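Side-chain contacts in Serine/threonine-protein kinase-like protein ACR4 (Arabidopsis thaliana, PDB 7A0J), which acts as a plant membrane receptor kinase that, with the peptide CLE40, controls formative cell divisions in root meristems, its extracellular WD40 domain being the part described here: residues S34-A37 and I38-T42; G80-Q83 and P84-K87; G245-R248 and Y249-S252. One frame throughout, in Å; residues are numbered along the deposited sequence.

Contact 1 (S34-A37 and I38-T42); sequences SNSA and ILYGT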
loop_
_atom_site.group_PDB
_atom_site.type_symbol
_atom_site.label_atom_id
_atom_site.label_comp_id
_atom_site.label_asym_id
_atom_site.label_seq_id
_atom_site.Cartn_x
_atom_site.Cartn_y
_atom_site.Cartn_z
ATOM N N SER A 34 -17.016 -3.539 -7.110
ATOM C CA SER A 34 -18.143 -4.482 -6.891
ATOM C C SER A 34 -18.405 -4.730 -5.398
ATOM O O SER A 34 -19.412 -5.387 -5.105
ATOM C CB SER A 34 -17.884 -5.774 -7.626
ATOM O OG SER A 34 -16.616 -6.308 -7.278
ATOM N N ASN A 35 -17.549 -4.245 -4.489
ATOM C CA ASN A 35 -17.787 -4.343 -3.020
ATOM C C ASN A 35 -18.674 -3.166 -2.598
ATOM O O ASN A 35 -18.144 -2.052 -2.416
ATOM C CB ASN A 35 -16.492 -4.416 -2.203
ATOM C CG ASN A 35 -16.736 -4.766 -0.748
ATOM O OD1 ASN A 35 -17.684 -4.277 -0.138
ATOM N ND2 ASN A 35 -15.887 -5.604 -0.175
ATOM N N SER A 36 -19.978 -3.421 -2.453
ATOM C CA SER A 36 -21.025 -2.408 -2.157
ATOM C C SER A 36 -20.812 -1.807 -0.764
ATOM O O SER A 36 -21.101 -0.608 -0.596
ATOM C CB SER A 36 -22.401 -3.003 -2.301
ATOM O OG SER A 36 -22.623 -3.408 -3.642
ATOM N N ALA A 37 -20.328 -2.601 0.196
ATOM C CA ALA A 37 -19.991 -2.137 1.562
ATOM C C ALA A 37 -18.999 -0.974 1.458
ATOM O O ALA A 37 -19.246 0.073 2.087
ATOM C CB ALA A 37 -19.442 -3.271 2.394
ATOM N N ILE A 38 -17.938 -1.142 0.663
ATOM C CA ILE A 38 -16.879 -0.108 0.469
ATOM C C ILE A 38 -17.460 1.042 -0.363
ATOM O O ILE A 38 -17.335 2.199 0.073
ATOM C CB ILE A 38 -15.609 -0.714 -0.164
ATOM C CG1 ILE A 38 -15.004 -1.802 0.727
ATOM C CG2 ILE A 38 -14.591 0.372 -0.484
ATOM C CD1 ILE A 38 -13.846 -2.536 0.101
ATOM N N LEU A 39 -18.084 0.734 -1.504
ATOM C CA LEU A 39 -18.574 1.751 -2.474
ATOM C C LEU A 39 -19.531 2.717 -1.763
ATOM O O LEU A 39 -19.256 3.929 -1.770
ATOM C CB LEU A 39 -19.255 1.057 -3.657
ATOM C CG LEU A 39 -19.672 1.976 -4.804
ATOM C CD1 LEU A 39 -18.461 2.662 -5.420
ATOM C CD2 LEU A 39 -20.447 1.209 -5.865
ATOM N N TYR A 40 -20.599 2.199 -1.151
ATOM C CA TYR A 40 -21.672 3.012 -0.517
ATOM C C TYR A 40 -21.217 3.520 0.856
ATOM O O TYR A 40 -21.818 4.490 1.346
ATOM C CB TYR A 40 -22.977 2.215 -0.454
ATOM C CG TYR A 40 -23.579 1.952 -1.809
ATOM C CD1 TYR A 40 -24.257 2.948 -2.491
ATOM C CD2 TYR A 40 -23.446 0.720 -2.427
ATOM C CE1 TYR A 40 -24.801 2.725 -3.745
ATOM C CE2 TYR A 40 -23.986 0.477 -3.680
ATOM C CZ TYR A 40 -24.665 1.483 -4.343
ATOM O OH TYR A 40 -25.201 1.251 -5.577
ATOM N N GLY A 41 -20.188 2.902 1.445
ATOM C CA GLY A 41 -19.606 3.312 2.738
ATOM C C GLY A 41 -18.565 4.417 2.595
ATOM O O GLY A 41 -18.118 4.932 3.637
ATOM N N THR A 42 -18.183 4.777 1.365
ATOM C CA THR A 42 -17.130 5.792 1.086
ATOM C C THR A 42 -17.563 7.135 1.668
ATOM O O THR A 42 -18.620 7.649 1.314
ATOM C CB THR A 42 -16.831 5.921 -0.413
ATOM O OG1 THR A 42 -16.447 4.638 -0.910
ATOM C CG2 THR A 42 -15.736 6.924 -0.699
#

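Contact 2 (G80-Q83 and P84-K87); sequences GVPQ and PMTK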
loop_
_atom_site.group_PDB
_atom_site.type_symbol
_atom_site.label_atom_id
_atom_site.label_comp_id
_atom_site.label_asym_id
_atom_site.label_seq_id
_atom_site.Cartn_x
_atom_site.Cartn_y
_atom_site.Cartn_z
ATOM N N GLY A 80 -14.184 2.102 10.704
ATOM C CA GLY A 80 -13.968 3.406 11.356
ATOM C C GLY A 80 -12.567 3.505 11.931
ATOM O O GLY A 80 -11.667 2.819 11.409
ATOM N N VAL A 81 -12.385 4.317 12.977
ATOM C CA VAL A 81 -11.091 4.457 13.709
ATOM C C VAL A 81 -10.906 3.202 14.557
ATOM O O VAL A 81 -11.699 2.947 15.462
ATOM C CB VAL A 81 -11.045 5.742 14.559
ATOM C CG1 VAL A 81 -9.746 5.859 15.341
ATOM C CG2 VAL A 81 -11.269 6.986 13.711
ATOM N N PRO A 82 -9.860 2.382 14.296
ATOM C CA PRO A 82 -9.732 1.067 14.926
ATOM C C PRO A 82 -9.399 1.152 16.421
ATOM O O PRO A 82 -8.565 1.957 16.781
ATOM C CB PRO A 82 -8.572 0.416 14.159
ATOM C CG PRO A 82 -7.732 1.590 13.708
ATOM C CD PRO A 82 -8.737 2.678 13.392
ATOM N N GLN A 83 -10.063 0.324 17.236
ATOM C CA GLN A 83 -9.789 0.151 18.688
ATOM C C GLN A 83 -8.923 -1.094 18.876
ATOM O O GLN A 83 -9.039 -2.040 18.102
ATOM C CB GLN A 83 -11.102 0.028 19.466
ATOM C CG GLN A 83 -11.901 1.323 19.535
ATOM C CD GLN A 83 -11.201 2.404 20.325
ATOM O OE1 GLN A 83 -10.494 2.136 21.290
ATOM N NE2 GLN A 83 -11.386 3.645 19.908
ATOM N N PRO A 84 -8.031 -1.152 19.895
ATOM C CA PRO A 84 -7.812 -0.052 20.838
ATOM C C PRO A 84 -7.105 1.158 20.209
ATOM O O PRO A 84 -6.161 0.970 19.466
ATOM C CB PRO A 84 -6.906 -0.655 21.928
ATOM C CG PRO A 84 -6.937 -2.153 21.686
ATOM C CD PRO A 84 -7.179 -2.309 20.199
ATOM N N MET A 85 -7.581 2.365 20.527
ATOM C CA MET A 85 -6.999 3.657 20.074
ATOM C C MET A 85 -6.857 4.581 21.286
ATOM O O MET A 85 -7.837 4.707 22.048
ATOM C CB MET A 85 -7.897 4.323 19.026
ATOM C CG MET A 85 -7.376 5.657 18.510
ATOM S SD MET A 85 -5.792 5.517 17.642
ATOM C CE MET A 85 -6.292 4.642 16.159
ATOM N N THR A 86 -5.677 5.181 21.459
ATOM C CA THR A 86 -5.419 6.259 22.448
ATOM C C THR A 86 -6.062 7.545 21.919
ATOM O O THR A 86 -5.814 7.883 20.744
ATOM C CB THR A 86 -3.917 6.410 22.722
ATOM O OG1 THR A 86 -3.460 5.180 23.285
ATOM C CG2 THR A 86 -3.586 7.552 23.657
ATOM N N LYS A 87 -6.874 8.213 22.745
ATOM C CA LYS A 87 -7.555 9.492 22.404
ATOM C C LYS A 87 -6.494 10.539 22.040
ATOM O O LYS A 87 -5.550 10.716 22.833
ATOM C CB LYS A 87 -8.423 9.968 23.572
ATOM C CG LYS A 87 -9.281 11.193 23.284
ATOM C CD LYS A 87 -10.248 11.532 24.397
ATOM C CE LYS A 87 -10.866 12.906 24.240
ATOM N NZ LYS A 87 -12.081 13.066 25.075
#

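Contact 3 (G245-R248 and Y249-S252); sequences GIKR and YDHS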
loop_
_atom_site.group_PDB
_atom_site.type_symbol
_atom_site.label_atom_id
_atom_site.label_comp_id
_atom_site.label_asym_id
_atom_site.label_seq_id
_atom_site.Cartn_x
_atom_site.Cartn_y
_atom_site.Cartn_z
ATOM N N GLY A 245 5.429 -2.471 -12.042
ATOM C CA GLY A 245 6.162 -1.201 -11.904
ATOM C C GLY A 245 5.951 -0.299 -13.102
ATOM O O GLY A 245 5.497 -0.797 -14.152
ATOM N N ILE A 246 6.251 0.988 -12.934
ATOM C CA ILE A 246 6.270 2.011 -14.019
ATOM C C ILE A 246 7.738 2.283 -14.370
ATOM O O ILE A 246 8.486 2.684 -13.461
ATOM C CB ILE A 246 5.519 3.284 -13.575
ATOM C CG1 ILE A 246 4.048 2.984 -13.273
ATOM C CG2 ILE A 246 5.672 4.397 -14.601
ATOM C CD1 ILE A 246 3.284 4.145 -12.672
ATOM N N LYS A 247 8.128 2.046 -15.628
ATOM C CA LYS A 247 9.489 2.337 -16.155
ATOM C C LYS A 247 9.669 3.857 -16.226
ATOM O O LYS A 247 8.731 4.536 -16.670
ATOM C CB LYS A 247 9.686 1.708 -17.538
ATOM C CG LYS A 247 9.641 0.187 -17.579
ATOM C CD LYS A 247 9.866 -0.371 -18.968
ATOM C CE LYS A 247 9.800 -1.881 -19.027
ATOM N NZ LYS A 247 10.139 -2.387 -20.378
ATOM N N ARG A 248 10.831 4.365 -15.812
ATOM C CA ARG A 248 11.099 5.822 -15.675
ATOM C C ARG A 248 11.098 6.505 -17.046
ATOM O O ARG A 248 10.632 7.661 -17.120
ATOM C CB ARG A 248 12.434 6.069 -14.966
ATOM C CG ARG A 248 12.706 7.536 -14.665
ATOM C CD ARG A 248 13.812 7.708 -13.645
ATOM N NE ARG A 248 15.108 7.322 -14.186
ATOM C CZ ARG A 248 16.184 7.034 -13.460
ATOM N NH1 ARG A 248 16.132 7.073 -12.138
ATOM N NH2 ARG A 248 17.312 6.696 -14.061
ATOM N N TYR A 249 11.596 5.827 -18.084
ATOM C CA TYR A 249 11.851 6.428 -19.419
ATOM C C TYR A 249 10.526 6.719 -20.137
ATOM O O TYR A 249 10.352 7.868 -20.590
ATOM C CB TYR A 249 12.766 5.539 -20.266
ATOM C CG TYR A 249 13.533 6.303 -21.315
ATOM C CD1 TYR A 249 14.663 7.030 -20.976
ATOM C CD2 TYR A 249 13.117 6.331 -22.637
ATOM C CE1 TYR A 249 15.372 7.749 -21.924
ATOM C CE2 TYR A 249 13.814 7.045 -23.598
ATOM C CZ TYR A 249 14.947 7.757 -23.240
ATOM O OH TYR A 249 15.647 8.467 -24.171
ATOM N N ASP A 250 9.635 5.725 -20.244
ATOM C CA ASP A 250 8.405 5.801 -21.084
ATOM C C ASP A 250 7.130 5.694 -20.229
ATOM O O ASP A 250 6.037 5.685 -20.825
ATOM C CB ASP A 250 8.435 4.745 -22.195
ATOM C CG ASP A 250 8.480 3.303 -21.714
ATOM O OD1 ASP A 250 8.578 3.089 -20.489
ATOM O OD2 ASP A 250 8.419 2.401 -22.573
ATOM N N HIS A 251 7.250 5.622 -18.897
ATOM C CA HIS A 251 6.115 5.535 -17.934
ATOM C C HIS A 251 5.210 4.334 -18.251
ATOM O O HIS A 251 4.042 4.344 -17.804
ATOM C CB HIS A 251 5.326 6.855 -17.908
ATOM C CG HIS A 251 5.865 7.864 -16.949
ATOM N ND1 HIS A 251 5.197 8.209 -15.789
ATOM C CD2 HIS A 251 6.998 8.599 -16.967
ATOM C CE1 HIS A 251 5.894 9.117 -15.137
ATOM N NE2 HIS A 251 7.004 9.374 -15.839
ATOM N N SER A 252 5.726 3.323 -18.959
ATOM C CA SER A 252 4.966 2.110 -19.361
ATOM C C SER A 252 4.926 1.123 -18.189
ATOM O O SER A 252 5.953 0.982 -17.494
ATOM C CB SER A 252 5.544 1.477 -20.602
ATOM O OG SER A 252 6.805 0.883 -20.332
#

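Contact 1 (S34-A37 and I38-T42)
The side chain of Asn-35 meets Ile-38 twice, once through OD1 and once through the face of its amide, which the CG1-CD1 arm of Ile-38 covers. Its OD1 accepts from Ile-38 N at 3.2 Å, the donor sitting 50° out of the carbonyl plane, although the N-H points fairly straight at the oxygen (158°). The two side chains cross at about a right angle, with Ile-38 CD1 3.7 Å from Asn-35 ND2 and CG1 equally near Asn-35 CG. With CG anti to the backbone N (chi1 -170°), Asn-35 turns its amide back over the first turn of the helix. Its backbone oxygen is engaged too: Asn-35 O accepts from Leu-39 N at 2.9 Å. On another side of the helix, Tyr-40 presents a ring edge to Ser-36, whose CB lies in the ring plane 3.9 Å from Tyr-40 CD2. Ser-36 O, which takes the bond from Tyr-40 N, also lies at this edge, 3.3 Å from Tyr-40 CD2. Farther out, Asn-35 and Ile-38 both rest on Val-17 of strand 17-21, while Ser-34 is tied through OG and its backbone to Ser-16. Past the last turn, Thr-42 packs on Val-29 and Cys-31 of strand 29-33. Asn-35 thus makes a classical N-cap, opening the short helix 36-41 that follows strand 29-33 in the first repeat of the propeller domain.

Contact 2 (G80-Q83 and P84-K87)
Met-85 curls back against Val-81 and Pro-82, bringing its methyl CE to 3.8 Å from Val-81 CG1 and 4.2 Å from Pro-82 CG. This is the tight side of the contact. Met-85 CG stands anti to the backbone N, and the chain then bends at chi2 (63°) and again at chi3, the second bend swinging CE over the proline. The folded Met-85 side chain sets CB and CE on the same side of Pro-82 O, at 3.3 and 3.6 Å; this oxygen is buried with no polar partner in the model. The exposed side is carried by Gln-83 and Pro-84, joined by a cis peptide that turns the chain sharply. Gln-83, bent at chi2 (-66°), folds its amide across the turn so that OE1 accepts from Met-85 N at 3.0 Å. The donor stands above the amide plane, 66° out of it, and Gln-83 NE2 lies 3.7 Å from Met-85 CB. Inward, Pro-82 and Met-85 both pack on Pro-68 of strand 68-72 and on Trp-126 of strand 120-127, whose NE1 donates to Pro-84 O. The turn therefore lies on the connection from strand 68-72 to strand 91-96, touching strand 68-72 behind it and strand 120-127, which pairs with 100-105 in the sheet that 91-96 begins.

Contact 3 (G245-R248 and Y249-S252)
The backbone doubles back between Lys-247 and Ser-252, the two short segments running 148° apart, and Lys-247 N donates almost straight to Ser-252 O (3.1 Å, 174°). At the bend, His-251 N makes a weak bond to Lys-247 O, and His-251 CA lies 3.1 Å from the same oxygen in a CA-H...O contact. Lys-247 and Asp-250 lie side by side and point the same way: the carboxylate oxygen Asp-250 OD1 is 3.4 Å from Lys-247 CB, while the extended lysine runs on past Ser-252, its CD 3.6 Å from Ser-252 OG. Asp-250 OD1 is gripped by two donors on the same face of the carboxylate, Ser-252 OG at 2.8 Å and Ser-252 N at 3.2 Å. The backbone bond makes an Asx turn within the connection between strands 242-247 and 253-257, two antiparallel neighbours of a propeller blade in the sixth repeat. The chi1 of 62° sets the Asp-250 carboxylate between its own N and carbonyl carbon, where OD1 can reach forward to Ser-252. On another flank Ile-246 CG2 meets His-251 CA at 3.5 Å and approaches the imidazole obliquely. His-251 ND1 bonds to Phe-272 O, and the ring side chain also touches Leu-234 of strand 233-238. Arg-248 NH1 bonds to Leu-198 O, outside the turn; Lys-247 NZ has a long, weak ion pair with Glu-231.

Overall arrangement
From the N terminus the three contacts follow one another in series, with neither nesting nor crossing. Contact 1 forms the short helix after strand 29-33 and leans on strand 17-21. Contact 2 comes next, a turn in the connection from strand 68-72 to strand 91-96, where it meets strand 120-127 of the following sheet. Contact 3 closes the hairpin loop between strands 242-247 and 253-257. Contacts 1 and 2 have centres 22 Å apart and nearest atoms about 9 Å apart. Contacts 2 and 3, centres 39 Å apart, lie on opposite sides of the chain's centre.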